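Local coordinates for capsular polysaccharide export system protein KpsC (Thermosulfurimonas dismutans, PDB 6MGB), which probably transfers Kdo from CMP-Kdo in a beta-2,4 linkage while building the glycolipid anchor of bacterial capsules, at residues A[157-162]-A[190-195]; A[238-243]-A[256-261]. One frame throughout, in Å; residues are numbered along the deposited sequence.

Interaction 1 (A[157-162]-A[190-195]); sequences ERVLLI and EENPGA. With C5P (cytidine-5'-monophosphate), chain D.
The methyl of Ala195 sits over one face of the Glu157 carboxylate, its CB also 3.6 Å from Glu157 CG; on the same face the Gly194 carbonyl carbon comes within 3.5 Å of Glu157 OE1. The Asn192 amide is covered on one face by Val159, whose CG1 stands 3.6 Å from Asn192 OD1. Glu157 reaches along the turn because its chain is stretched out, with CG opposite the backbone N (chi1 -171°).

The contact lies where strand 158-162 begins, beside the type I turn 192-195 that leads from the end of helix 180-191 into strand 196-200. Strand 158-162, helix 180-191 and strand 196-200 form a beta-alpha-beta crossover in a Rossmann-like sheet, as expected for the GT-B clan; Ile162, at the far end of the first strand, belongs to the CMP pocket.

Water carries the polar links. One molecule donates to both Glu157 OE2 (2.6 Å) and Asn192 OD1 (2.8 Å), a second donates to Glu157 OE2 and accepts from Gly194 N, and a third joins the carbonyls of Glu157 and Gly194. The buried amide is fixed further by Arg241 NH1 at OD1 and by Ala188 O and Tyr243 OH at ND2. Beside the third water, Ala195 CA makes a CA-H...O contact of 3.4 Å with Glu157 O.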
ATOM      1  N   GLU A 157      -0.982   8.217 -28.270  1.00 41.68           N
ATOM      2  CA  GLU A 157      -0.135   7.290 -27.531  1.00 41.32           C
ATOM      3  C   GLU A 157       0.512   8.006 -26.352  1.00 39.90           C
ATOM      4  O   GLU A 157       1.060   9.103 -26.504  1.00 33.88           O
ATOM      5  CB  GLU A 157       0.938   6.699 -28.446  1.00 42.06           C
ATOM      6  CG  GLU A 157       1.724   5.558 -27.817  1.00 41.64           C
ATOM      7  CD  GLU A 157       2.930   5.146 -28.643  1.00 50.39           C
ATOM      8  OE1 GLU A 157       3.093   5.667 -29.767  1.00 45.71           O
ATOM      9  OE2 GLU A 157       3.717   4.301 -28.166  1.00 53.30           O
ATOM     10  N   ARG A 158       0.450   7.384 -25.177  1.00 37.00           N
ATOM     11  CA  ARG A 158       0.953   8.010 -23.963  1.00 36.45           C
ATOM     12  C   ARG A 158       1.118   6.952 -22.882  1.00 29.81           C
ATOM     13  O   ARG A 158       0.378   5.965 -22.843  1.00 34.15           O
ATOM     14  CB  ARG A 158       0.007   9.116 -23.481  1.00 36.56           C
ATOM     15  CG  ARG A 158      -1.414   8.625 -23.279  1.00 34.25           C
ATOM     16  CD  ARG A 158      -2.334   9.692 -22.712  1.00 39.99           C
ATOM     17  NE  ARG A 158      -3.713   9.207 -22.668  1.00 45.23           N
ATOM     18  CZ  ARG A 158      -4.665   9.523 -23.543  1.00 46.03           C
ATOM     19  NH1 ARG A 158      -4.422  10.355 -24.549  1.00 39.57           N
ATOM     20  NH2 ARG A 158      -5.878   9.007 -23.404  1.00 49.31           N
ATOM     21  N   VAL A 159       2.094   7.176 -21.999  1.00 28.30           N
ATOM     22  CA  VAL A 159       2.342   6.307 -20.857  1.00 34.43           C
ATOM     23  C   VAL A 159       2.396   7.167 -19.601  1.00 25.92           C
ATOM     24  O   VAL A 159       2.567   8.386 -19.660  1.00 27.69           O
ATOM     25  CB  VAL A 159       3.644   5.489 -21.012  1.00 32.66           C
ATOM     26  CG1 VAL A 159       3.617   4.691 -22.309  1.00 31.14           C
ATOM     27  CG2 VAL A 159       4.870   6.394 -20.968  1.00 39.87           C
ATOM     28  N   LEU A 160       2.251   6.512 -18.450  1.00 29.80           N
ATOM     29  CA  LEU A 160       2.198   7.191 -17.162  1.00 26.64           C
ATOM     30  C   LEU A 160       3.307   6.674 -16.257  1.00 24.78           C
ATOM     31  O   LEU A 160       3.462   5.459 -16.089  1.00 23.95           O
ATOM     32  CB  LEU A 160       0.840   6.986 -16.484  1.00 26.17           C
ATOM     33  CG  LEU A 160       0.649   7.729 -15.157  1.00 26.63           C
ATOM     34  CD1 LEU A 160       0.695   9.236 -15.368  1.00 27.37           C
ATOM     35  CD2 LEU A 160      -0.656   7.321 -14.494  1.00 31.77           C
ATOM     36  N   LEU A 161       4.070   7.598 -15.678  1.00 27.25           N
ATOM     37  CA  LEU A 161       5.076   7.288 -14.670  1.00 29.79           C
ATOM     38  C   LEU A 161       4.559   7.743 -13.310  1.00 21.52           C
ATOM     39  O   LEU A 161       4.070   8.869 -13.175  1.00 25.93           O
ATOM     40  CB  LEU A 161       6.408   7.975 -14.990  1.00 26.75           C
ATOM     41  CG  LEU A 161       7.309   7.342 -16.058  1.00 31.12           C
ATOM     42  CD1 LEU A 161       6.542   6.969 -17.318  1.00 33.91           C
ATOM     43  CD2 LEU A 161       8.444   8.295 -16.397  1.00 39.50           C
ATOM     44  N   ILE A 162       4.667   6.868 -12.314  1.00 24.84           N
ATOM     45  CA  ILE A 162       4.179   7.143 -10.966  0.50 23.60           C
ATOM     46  C   ILE A 162       5.351   7.632 -10.126  1.00 22.69           C
ATOM     47  O   ILE A 162       6.368   6.942  -9.997  1.00 23.94           O
ATOM     48  CB  ILE A 162       3.529   5.898 -10.341  0.50 25.85           C
ATOM     49  CG1 ILE A 162       2.339   5.440 -11.190  0.50 30.59           C
ATOM     50  CG2 ILE A 162       3.087   6.186  -8.902  0.50 22.87           C
ATOM     51  CD1 ILE A 162       1.734   4.121 -10.756  0.50 30.62           C
ATOM     52  N   GLU A 190      13.020   5.279 -23.874  1.00 34.18           N
ATOM     53  CA  GLU A 190      13.595   4.416 -24.899  1.00 44.19           C
ATOM     54  C   GLU A 190      12.563   3.439 -25.446  1.00 38.59           C
ATOM     55  O   GLU A 190      12.575   3.120 -26.640  1.00 39.03           O
ATOM     56  CB  GLU A 190      14.796   3.663 -24.330  1.00 39.76           C
ATOM     57  CG  GLU A 190      15.544   2.834 -25.353  1.00 41.51           C
ATOM     58  CD  GLU A 190      16.807   2.220 -24.790  1.00 38.14           C
ATOM     59  OE1 GLU A 190      16.748   1.059 -24.334  1.00 46.14           O
ATOM     60  OE2 GLU A 190      17.854   2.901 -24.791  1.00 38.83           O
ATOM     61  N   GLU A 191      11.664   2.955 -24.590  1.00 42.81           N
ATOM     62  CA  GLU A 191      10.686   1.960 -25.009  1.00 44.99           C
ATOM     63  C   GLU A 191       9.496   2.561 -25.744  1.00 46.21           C
ATOM     64  O   GLU A 191       8.848   1.855 -26.523  1.00 41.70           O
ATOM     65  CB  GLU A 191      10.192   1.177 -23.790  1.00 48.70           C
ATOM     66  CG  GLU A 191       8.970   0.310 -24.049  1.00 63.35           C
ATOM     67  CD  GLU A 191       9.183  -0.684 -25.176  1.00 71.16           C
ATOM     68  OE1 GLU A 191      10.353  -1.001 -25.479  1.00 75.67           O
ATOM     69  OE2 GLU A 191       8.180  -1.152 -25.756  1.00 65.59           O
ATOM     70  N   ASN A 192       9.196   3.839 -25.526  1.00 40.64           N
ATOM     71  CA  ASN A 192       7.992   4.473 -26.069  1.00 36.20           C
ATOM     72  C   ASN A 192       8.374   5.735 -26.835  1.00 38.19           C
ATOM     73  O   ASN A 192       7.954   6.843 -26.487  1.00 43.90           O
ATOM     74  CB  ASN A 192       7.004   4.781 -24.946  1.00 40.60           C
ATOM     75  CG  ASN A 192       6.720   3.572 -24.072  1.00 37.00           C
ATOM     76  OD1 ASN A 192       5.849   2.757 -24.379  1.00 33.62           O
ATOM     77  ND2 ASN A 192       7.458   3.450 -22.975  1.00 37.73           N
ATOM     78  N   PRO A 193       9.166   5.597 -27.900  1.00 40.97           N
ATOM     79  CA  PRO A 193       9.647   6.794 -28.612  1.00 51.48           C
ATOM     80  C   PRO A 193       8.537   7.684 -29.145  1.00 44.54           C
ATOM     81  O   PRO A 193       8.702   8.910 -29.175  1.00 48.23           O
ATOM     82  CB  PRO A 193      10.493   6.206 -29.753  1.00 47.13           C
ATOM     83  CG  PRO A 193      10.042   4.781 -29.886  1.00 51.51           C
ATOM     84  CD  PRO A 193       9.672   4.353 -28.505  1.00 46.04           C
ATOM     85  N   GLY A 194       7.411   7.114 -29.564  1.00 54.42           N
ATOM     86  CA  GLY A 194       6.341   7.895 -30.146  1.00 57.48           C
ATOM     87  C   GLY A 194       5.268   8.353 -29.186  1.00 51.97           C
ATOM     88  O   GLY A 194       4.292   8.973 -29.619  1.00 55.72           O
ATOM     89  N   ALA A 195       5.421   8.085 -27.894  1.00 45.44           N
ATOM     90  CA  ALA A 195       4.377   8.339 -26.915  1.00 38.04           C
ATOM     91  C   ALA A 195       4.630   9.636 -26.159  1.00 35.58           C
ATOM     92  O   ALA A 195       5.771  10.076 -25.999  1.00 37.84           O
ATOM     93  CB  ALA A 195       4.282   7.183 -25.916  1.00 40.54           C
TER
HETATM   94  O3P C5P D 403       2.427   3.690  -2.158  1.00 28.48           O
HETATM   95  P   C5P D 403       2.276   5.187  -2.299  1.00 23.36           P
HETATM   96  O1P C5P D 403       3.233   5.679  -3.380  1.00 25.25           O
HETATM   97  O2P C5P D 403       2.453   6.050  -1.064  1.00 24.71           O
HETATM   98  O5' C5P D 403       0.801   5.417  -2.848  1.00 28.26           O
HETATM   99  C5' C5P D 403      -0.316   5.479  -1.975  1.00 26.06           C
HETATM  100  C4' C5P D 403      -1.567   5.834  -2.736  1.00 25.17           C
HETATM  101  O4' C5P D 403      -1.512   7.234  -3.112  1.00 26.94           O
HETATM  102  C3' C5P D 403      -1.758   5.099  -4.055  1.00 27.41           C
HETATM  103  O3' C5P D 403      -2.360   3.827  -3.889  1.00 26.76           O
HETATM  104  C2' C5P D 403      -2.609   6.067  -4.867  1.00 27.54           C
HETATM  105  O2' C5P D 403      -3.982   5.964  -4.517  1.00 27.00           O
HETATM  106  C1' C5P D 403      -2.077   7.420  -4.393  1.00 29.63           C
HETATM  107  N1  C5P D 403      -1.027   7.952  -5.294  1.00 25.33           N
HETATM  108  C2  C5P D 403      -1.356   9.013  -6.298  1.00 31.77           C
HETATM  109  N3  C5P D 403      -0.281   9.545  -7.208  1.00 28.07           N
HETATM  110  C4  C5P D 403       1.085   9.038  -7.115  1.00 24.42           C
HETATM  111  C5  C5P D 403       1.412   7.981  -6.116  1.00 23.07           C
HETATM  112  C6  C5P D 403       0.336   7.451  -5.207  1.00 21.83           C
HETATM  113  O2  C5P D 403      -2.459   9.428  -6.377  1.00 29.72           O
HETATM  114  N4  C5P D 403       2.128   9.551  -7.999  1.00 27.17           N
HETATM  115  O   HOH W   1       6.468   4.287 -29.117  1.00 40.48           O
HETATM  116  O   HOH W   2       3.523   3.100 -25.818  1.00 44.25           O
HETATM  117  O   HOH W   3       2.125  10.761 -29.124  1.00 54.05           O

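Interaction 2 (A[238-243]-A[256-261]); sequences HFDRIY and LGKEVI
Strands 241-243 and 259-261 are paired in parallel as neighbours in the six-stranded sheet, Arg241 lying beside Glu259, Ile242 beside Val260 and Tyr243 beside Ile261. Over these short segments the strand axes are turned 22° against each other. Three backbone bonds hold them: Glu259 N to Asp240 O at 2.9 Å, Ile242 N to Glu259 O at 2.8 Å, and Ile261 N to Ile242 O at 2.9 Å.

On the face carrying Arg241, Glu259 runs alongside it, and one carboxylate oxygen, OE1, takes both NE (2.8 Å) and NH2 (3.2 Å). Glu259 OE1 lies in the guanidinium plane, whereas NE approaches it from well above the carboxylate plane. A bend at chi3 (-75°) turns the arginine tip back toward Glu259, whose OE2 has a second partner, Arg275. Further along this face, Ile261 lays CD1 over the Tyr243 ring, 3.9 Å from its centroid and offset toward the rim, a CH-pi contact; the same methyl touches Arg241 CD.

Before the strands start, Lys258 curls at chi2 so that NZ donates to Phe239 O (3.0 Å). On the opposite face, Ile242 CG1 packs across Lys258 CB. Gly257, with positive phi, ends helix 248-255 in a Schellman motif, and the chain returns from there into the second strand: the arrangement is a beta-alpha-beta unit of a Rossmann-like domain.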
ATOM      1  N   HIS A 238      -6.973   6.409 -18.379  1.00 36.26           N
ATOM      2  CA  HIS A 238      -6.566   7.033 -19.631  1.00 33.17           C
ATOM      3  C   HIS A 238      -5.250   6.489 -20.169  1.00 32.96           C
ATOM      4  O   HIS A 238      -4.737   7.015 -21.162  1.00 36.40           O
ATOM      5  CB  HIS A 238      -6.455   8.546 -19.448  1.00 30.89           C
ATOM      6  CG  HIS A 238      -7.764   9.214 -19.170  1.00 38.48           C
ATOM      7  ND1 HIS A 238      -8.586   9.685 -20.171  1.00 40.99           N
ATOM      8  CD2 HIS A 238      -8.397   9.486 -18.005  1.00 40.69           C
ATOM      9  CE1 HIS A 238      -9.667  10.220 -19.635  1.00 36.72           C
ATOM     10  NE2 HIS A 238      -9.578  10.112 -18.322  1.00 44.55           N
ATOM     11  N   PHE A 239      -4.694   5.456 -19.541  1.00 30.67           N
ATOM     12  CA  PHE A 239      -3.445   4.860 -19.978  1.00 31.34           C
ATOM     13  C   PHE A 239      -3.611   3.350 -20.074  1.00 30.40           C
ATOM     14  O   PHE A 239      -4.481   2.757 -19.432  1.00 32.32           O
ATOM     15  CB  PHE A 239      -2.289   5.198 -19.022  1.00 34.96           C
ATOM     16  CG  PHE A 239      -2.027   6.671 -18.881  1.00 27.96           C
ATOM     17  CD1 PHE A 239      -1.072   7.297 -19.666  1.00 26.88           C
ATOM     18  CD2 PHE A 239      -2.734   7.430 -17.962  1.00 37.28           C
ATOM     19  CE1 PHE A 239      -0.828   8.653 -19.538  1.00 31.19           C
ATOM     20  CE2 PHE A 239      -2.496   8.786 -17.830  1.00 36.10           C
ATOM     21  CZ  PHE A 239      -1.542   9.397 -18.620  1.00 26.92           C
ATOM     22  N   ASP A 240      -2.769   2.737 -20.901  1.00 30.38           N
ATOM     23  CA  ASP A 240      -2.657   1.286 -20.961  1.00 27.83           C
ATOM     24  C   ASP A 240      -1.415   0.757 -20.263  1.00 30.33           C
ATOM     25  O   ASP A 240      -1.426  -0.381 -19.782  1.00 31.27           O
ATOM     26  CB  ASP A 240      -2.637   0.813 -22.418  1.00 39.19           C
ATOM     27  CG  ASP A 240      -3.919   1.142 -23.157  1.00 46.55           C
ATOM     28  OD1 ASP A 240      -4.990   1.151 -22.516  1.00 44.65           O
ATOM     29  OD2 ASP A 240      -3.854   1.390 -24.378  1.00 49.95           O
ATOM     30  N   ARG A 241      -0.353   1.560 -20.192  1.00 28.39           N
ATOM     31  CA  ARG A 241       0.941   1.125 -19.683  1.00 29.61           C
ATOM     32  C   ARG A 241       1.389   2.065 -18.575  1.00 26.65           C
ATOM     33  O   ARG A 241       1.444   3.283 -18.775  1.00 26.50           O
ATOM     34  CB  ARG A 241       1.972   1.093 -20.817  1.00 30.55           C
ATOM     35  CG  ARG A 241       3.383   0.759 -20.385  1.00 38.66           C
ATOM     36  CD  ARG A 241       4.287   0.594 -21.594  1.00 46.41           C
ATOM     37  NE  ARG A 241       4.052  -0.668 -22.291  1.00 38.92           N
ATOM     38  CZ  ARG A 241       4.622  -1.007 -23.443  1.00 47.33           C
ATOM     39  NH1 ARG A 241       5.463  -0.175 -24.044  1.00 45.24           N
ATOM     40  NH2 ARG A 241       4.349  -2.179 -23.999  1.00 43.63           N
ATOM     41  N   ILE A 242       1.716   1.498 -17.414  1.00 25.85           N
ATOM     42  CA  ILE A 242       2.088   2.263 -16.230  1.00 27.02           C
ATOM     43  C   ILE A 242       3.498   1.869 -15.814  1.00 27.60           C
ATOM     44  O   ILE A 242       3.867   0.691 -15.875  1.00 27.66           O
ATOM     45  CB  ILE A 242       1.100   2.025 -15.067  1.00 43.68           C
ATOM     46  CG1 ILE A 242      -0.349   2.156 -15.545  1.00 53.81           C
ATOM     47  CG2 ILE A 242       1.372   2.993 -13.926  1.00 40.72           C
ATOM     48  CD1 ILE A 242      -0.689   3.493 -16.172  1.00 36.44           C
ATOM     49  N   TYR A 243       4.279   2.859 -15.385  1.00 26.02           N
ATOM     50  CA  TYR A 243       5.629   2.650 -14.873  1.00 24.79           C
ATOM     51  C   TYR A 243       5.675   3.033 -13.401  1.00 27.84           C
ATOM     52  O   TYR A 243       5.224   4.121 -13.027  1.00 27.56           O
ATOM     53  CB  TYR A 243       6.652   3.478 -15.654  1.00 26.69           C
ATOM     54  CG  TYR A 243       6.932   2.983 -17.055  1.00 26.22           C
ATOM     55  CD1 TYR A 243       6.053   3.248 -18.096  1.00 28.14           C
ATOM     56  CD2 TYR A 243       8.089   2.269 -17.340  1.00 35.06           C
ATOM     57  CE1 TYR A 243       6.310   2.802 -19.378  1.00 29.87           C
ATOM     58  CE2 TYR A 243       8.354   1.821 -18.619  1.00 36.87           C
ATOM     59  CZ  TYR A 243       7.463   2.091 -19.634  1.00 36.31           C
ATOM     60  OH  TYR A 243       7.728   1.645 -20.906  1.00 35.42           O
ATOM     61  N   LEU A 256      -7.179  -2.446 -12.383  1.00 28.88           N
ATOM     62  CA  LEU A 256      -7.919  -1.992 -13.551  1.00 31.39           C
ATOM     63  C   LEU A 256      -7.461  -2.676 -14.835  1.00 33.61           C
ATOM     64  O   LEU A 256      -7.894  -2.279 -15.922  1.00 40.67           O
ATOM     65  CB  LEU A 256      -7.794  -0.473 -13.698  1.00 29.85           C
ATOM     66  CG  LEU A 256      -8.302   0.366 -12.520  1.00 29.08           C
ATOM     67  CD1 LEU A 256      -7.968   1.833 -12.729  1.00 46.92           C
ATOM     68  CD2 LEU A 256      -9.800   0.186 -12.325  1.00 33.66           C
ATOM     69  N   GLY A 257      -6.601  -3.688 -14.737  1.00 29.54           N
ATOM     70  CA  GLY A 257      -6.175  -4.432 -15.906  1.00 32.13           C
ATOM     71  C   GLY A 257      -5.107  -3.768 -16.743  1.00 46.66           C
ATOM     72  O   GLY A 257      -4.920  -4.150 -17.902  1.00 39.75           O
ATOM     73  N   LYS A 258      -4.398  -2.786 -16.198  1.00 32.61           N
ATOM     74  CA  LYS A 258      -3.349  -2.111 -16.946  1.00 27.95           C
ATOM     75  C   LYS A 258      -2.068  -2.940 -16.947  1.00 32.02           C
ATOM     76  O   LYS A 258      -1.864  -3.824 -16.111  1.00 29.89           O
ATOM     77  CB  LYS A 258      -3.074  -0.730 -16.350  1.00 34.42           C
ATOM     78  CG  LYS A 258      -4.317   0.132 -16.181  1.00 39.17           C
ATOM     79  CD  LYS A 258      -5.032   0.350 -17.506  1.00 39.54           C
ATOM     80  CE  LYS A 258      -6.276   1.205 -17.341  1.00 40.23           C
ATOM     81  NZ  LYS A 258      -6.992   1.394 -18.633  1.00 43.34           N
ATOM     82  N   GLU A 259      -1.201  -2.647 -17.915  1.00 30.44           N
ATOM     83  CA  GLU A 259       0.137  -3.223 -17.940  1.00 32.49           C
ATOM     84  C   GLU A 259       1.026  -2.428 -16.992  1.00 32.45           C
ATOM     85  O   GLU A 259       1.228  -1.225 -17.186  1.00 32.74           O
ATOM     86  CB  GLU A 259       0.707  -3.204 -19.356  1.00 38.06           C
ATOM     87  CG  GLU A 259       2.109  -3.785 -19.469  1.00 38.03           C
ATOM     88  CD  GLU A 259       2.641  -3.746 -20.887  1.00 48.87           C
ATOM     89  OE1 GLU A 259       2.362  -2.759 -21.600  1.00 41.96           O
ATOM     90  OE2 GLU A 259       3.330  -4.703 -21.293  1.00 52.82           O
ATOM     91  N   VAL A 260       1.554  -3.095 -15.969  1.00 31.86           N
ATOM     92  CA  VAL A 260       2.312  -2.442 -14.908  1.00 27.07           C
ATOM     93  C   VAL A 260       3.756  -2.913 -14.998  1.00 28.99           C
ATOM     94  O   VAL A 260       4.041  -4.109 -14.857  1.00 26.15           O
ATOM     95  CB  VAL A 260       1.713  -2.732 -13.525  1.00 23.83           C
ATOM     96  CG1 VAL A 260       2.562  -2.113 -12.426  1.00 25.86           C
ATOM     97  CG2 VAL A 260       0.289  -2.195 -13.454  1.00 29.80           C
ATOM     98  N   ILE A 261       4.664  -1.970 -15.228  1.00 27.88           N
ATOM     99  CA  ILE A 261       6.089  -2.253 -15.346  1.00 27.21           C
ATOM    100  C   ILE A 261       6.744  -1.803 -14.047  1.00 29.45           C
ATOM    101  O   ILE A 261       6.801  -0.604 -13.750  1.00 26.49           O
ATOM    102  CB  ILE A 261       6.700  -1.554 -16.568  1.00 26.74           C
ATOM    103  CG1 ILE A 261       5.877  -1.887 -17.819  1.00 43.23           C
ATOM    104  CG2 ILE A 261       8.153  -1.976 -16.749  1.00 39.21           C
ATOM    105  CD1 ILE A 261       6.307  -1.161 -19.072  1.00 43.15           C
TER

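From the N terminus, the chain passes five strands of the other sheet before it lays down strand 158-162, runs through helices 169-172 and 180-191, and closes interaction 1 at the turn into strand 196-200. Only after that does interaction 2 open at 238-243, to close at 256-261 once helix 248-255 is crossed, so the two loops follow in series and neither nest nor cross. In the sheet they are joined: strands 158-162 and 241-244 are neighbours, with Tyr243 N about 2.8 Å from Leu160 O, and Ile162 packs against Ile242. Together they tie four adjacent strands, 196-200, 158-162, 241-244 and 259-262, whose C-terminal ends point toward the CMP site, with 158-162 and 241-244 in the middle.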